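Local structure of TipC2 (Streptococcus intermedius B196, 6DHX) at residues L91-K96 / R105-Y110. The protein is a type VII secretion immunity protein that probably protects its producer by binding and neutralising an exported antibacterial toxin. Numbering follows the deposited sequence.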
# COMPACT_ATOMS: atom_id res chain seq x y z
N LEU A 91 4.12 -2.71 2.13
CA LEU A 91 3.53 -2.46 0.82
C LEU A 91 2.11 -1.98 1.06
O LEU A 91 1.31 -2.71 1.66
CB LEU A 91 3.51 -3.73 -0.02
CG LEU A 91 2.59 -3.60 -1.24
CD1 LEU A 91 3.25 -2.64 -2.30
CD2 LEU A 91 2.37 -4.96 -1.83
N ILE A 92 1.80 -0.76 0.61
CA ILE A 92 0.44 -0.22 0.64
C ILE A 92 -0.04 -0.24 -0.81
O ILE A 92 0.61 0.34 -1.67
CB ILE A 92 0.41 1.22 1.18
CG1 ILE A 92 0.94 1.24 2.64
CG2 ILE A 92 -1.01 1.86 1.01
CD1 ILE A 92 1.36 2.68 3.07
N TYR A 93 -1.16 -0.90 -1.09
CA TYR A 93 -1.64 -0.87 -2.46
C TYR A 93 -3.16 -0.75 -2.48
O TYR A 93 -3.86 -1.03 -1.51
CB TYR A 93 -1.17 -2.08 -3.28
CG TYR A 93 -1.75 -3.43 -2.91
CD1 TYR A 93 -1.20 -4.19 -1.88
CD2 TYR A 93 -2.83 -3.95 -3.64
CE1 TYR A 93 -1.74 -5.45 -1.56
CE2 TYR A 93 -3.37 -5.18 -3.33
CZ TYR A 93 -2.83 -5.94 -2.29
OH TYR A 93 -3.36 -7.20 -2.00
N PHE A 94 -3.65 -0.30 -3.63
CA PHE A 94 -5.09 -0.21 -3.78
C PHE A 94 -5.42 -0.39 -5.24
O PHE A 94 -4.56 -0.27 -6.13
CB PHE A 94 -5.64 1.11 -3.25
CG PHE A 94 -5.10 2.37 -3.95
CD1 PHE A 94 -3.93 2.98 -3.50
CD2 PHE A 94 -5.80 2.95 -5.01
CE1 PHE A 94 -3.44 4.15 -4.11
CE2 PHE A 94 -5.31 4.11 -5.62
CZ PHE A 94 -4.15 4.73 -5.15
N GLU A 95 -6.68 -0.72 -5.47
CA GLU A 95 -7.18 -1.07 -6.81
C GLU A 95 -8.52 -0.39 -7.05
O GLU A 95 -9.32 -0.22 -6.12
CB GLU A 95 -7.33 -2.61 -6.99
CG GLU A 95 -6.07 -3.44 -6.67
CD GLU A 95 -6.21 -4.92 -7.08
OE1 GLU A 95 -7.32 -5.35 -7.44
OE2 GLU A 95 -5.19 -5.65 -7.02
N LYS A 96 -8.73 0.01 -8.30
CA LYS A 96 -9.90 0.76 -8.72
C LYS A 96 -10.32 0.26 -10.09
O LYS A 96 -9.48 0.02 -10.97
CB LYS A 96 -9.60 2.26 -8.79
CG LYS A 96 -10.83 3.15 -8.94
CD LYS A 96 -10.43 4.60 -9.17
CE LYS A 96 -10.44 4.95 -10.65
NZ LYS A 96 -11.79 4.74 -11.27
N ARG A 105 -4.03 -0.90 -10.43
CA ARG A 105 -3.50 -1.19 -9.11
C ARG A 105 -2.37 -0.23 -8.87
O ARG A 105 -1.42 -0.19 -9.66
CB ARG A 105 -2.97 -2.61 -9.03
CG ARG A 105 -3.78 -3.65 -9.76
CD ARG A 105 -2.97 -4.95 -9.81
NE ARG A 105 -3.11 -5.78 -8.60
CZ ARG A 105 -2.43 -5.65 -7.46
NH1 ARG A 105 -2.66 -6.49 -6.46
NH2 ARG A 105 -1.56 -4.66 -7.30
N ILE A 106 -2.45 0.56 -7.81
CA ILE A 106 -1.36 1.46 -7.50
C ILE A 106 -0.65 0.89 -6.28
O ILE A 106 -1.28 0.62 -5.25
CB ILE A 106 -1.87 2.91 -7.31
CG1 ILE A 106 -2.37 3.41 -8.68
CG2 ILE A 106 -0.77 3.83 -6.88
CD1 ILE A 106 -3.08 4.77 -8.64
N TRP A 107 0.66 0.71 -6.43
CA TRP A 107 1.50 -0.16 -5.62
C TRP A 107 2.59 0.69 -5.01
O TRP A 107 3.38 1.30 -5.73
CB TRP A 107 2.08 -1.18 -6.61
CG TRP A 107 2.81 -2.28 -6.14
CD1 TRP A 107 4.17 -2.36 -5.95
CD2 TRP A 107 2.29 -3.57 -5.90
NE1 TRP A 107 4.51 -3.62 -5.59
CE2 TRP A 107 3.38 -4.39 -5.53
CE3 TRP A 107 1.02 -4.12 -5.96
CZ2 TRP A 107 3.22 -5.74 -5.21
CZ3 TRP A 107 0.86 -5.45 -5.63
CH2 TRP A 107 1.96 -6.25 -5.26
N ASN A 108 2.65 0.75 -3.67
CA ASN A 108 3.50 1.74 -3.02
C ASN A 108 4.32 1.00 -2.00
O ASN A 108 3.80 0.66 -0.92
CB ASN A 108 2.68 2.83 -2.37
CG ASN A 108 1.62 3.38 -3.33
OD1 ASN A 108 1.97 4.16 -4.22
ND2 ASN A 108 0.35 2.94 -3.19
N LYS A 109 5.57 0.71 -2.35
CA LYS A 109 6.38 -0.20 -1.56
C LYS A 109 7.49 0.59 -0.87
O LYS A 109 8.32 1.19 -1.54
CB LYS A 109 6.98 -1.28 -2.46
CG LYS A 109 7.79 -2.30 -1.64
CD LYS A 109 8.08 -3.51 -2.54
CE LYS A 109 9.16 -4.45 -2.01
NZ LYS A 109 9.55 -5.61 -2.97
N TYR A 110 7.52 0.54 0.47
CA TYR A 110 8.56 1.20 1.23
C TYR A 110 9.58 0.16 1.67
O TYR A 110 9.25 -0.73 2.47
CB TYR A 110 7.97 1.93 2.43
CG TYR A 110 9.06 2.46 3.32
CD1 TYR A 110 9.74 3.64 2.98
CD2 TYR A 110 9.42 1.79 4.49
CE1 TYR A 110 10.72 4.13 3.79
CE2 TYR A 110 10.41 2.28 5.34
CZ TYR A 110 11.06 3.46 4.97
OH TYR A 110 12.06 4.03 5.73
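Leu91 reaches diagonally past its partner Lys109 to set both methyls over one face of the Trp107 indole, two residues along the antiparallel strand. Leu91 CD1 sits over the five-membered ring, 3.6 Å from its centroid and 6° off the normal, a CH-pi contact, while Leu91 CD2 covers the six-membered part, 3.6 Å from Trp107 CZ2. Leu91 holds CG anti to its backbone nitrogen (chi1 165°), which carries the methyls across to the neighbouring strand. Tyr93 runs alongside the same indole, the two rings meeting obliquely, and its hydroxyl goes on to Lys76. Further along this face Glu95 and Arg105 lie side by side in a salt bridge, carboxylate and guanidinium planes 70° apart, though the place of OE2 is less sure. Arg103 takes OE1 of Glu95.

The other face is the one packed against helix 151-173. Here Phe94 lies beside Ile106, whose CB rests over one face of the ring, 3.6 Å from Phe94 CZ, and the phenyl touches Ile161. Asn108 doubles the grip on one carbonyl: Ile92 O accepts from Asn108 N at 2.9 Å and from Asn108 ND2 at 3.0 Å, the two donors arriving from opposite faces of the carbonyl plane. Ile92 N gives its hydrogen to Asn108 O at 2.9 Å. Two-way backbone bonds between Phe94 and Ile106 complete the ladder, with Ile106 N to Phe94 O at 2.8 Å.

The contact loosens toward Lys109, which offers Leu91 little more than CB before its extended chain turns off; Trp107 is partly exposed and makes a cation-pi contact with Lys122 of strand 116-127. The pairing is that of an antiparallel beta hairpin, strands 89-99 and 102-111, central in a curved sheet with a helix across one face.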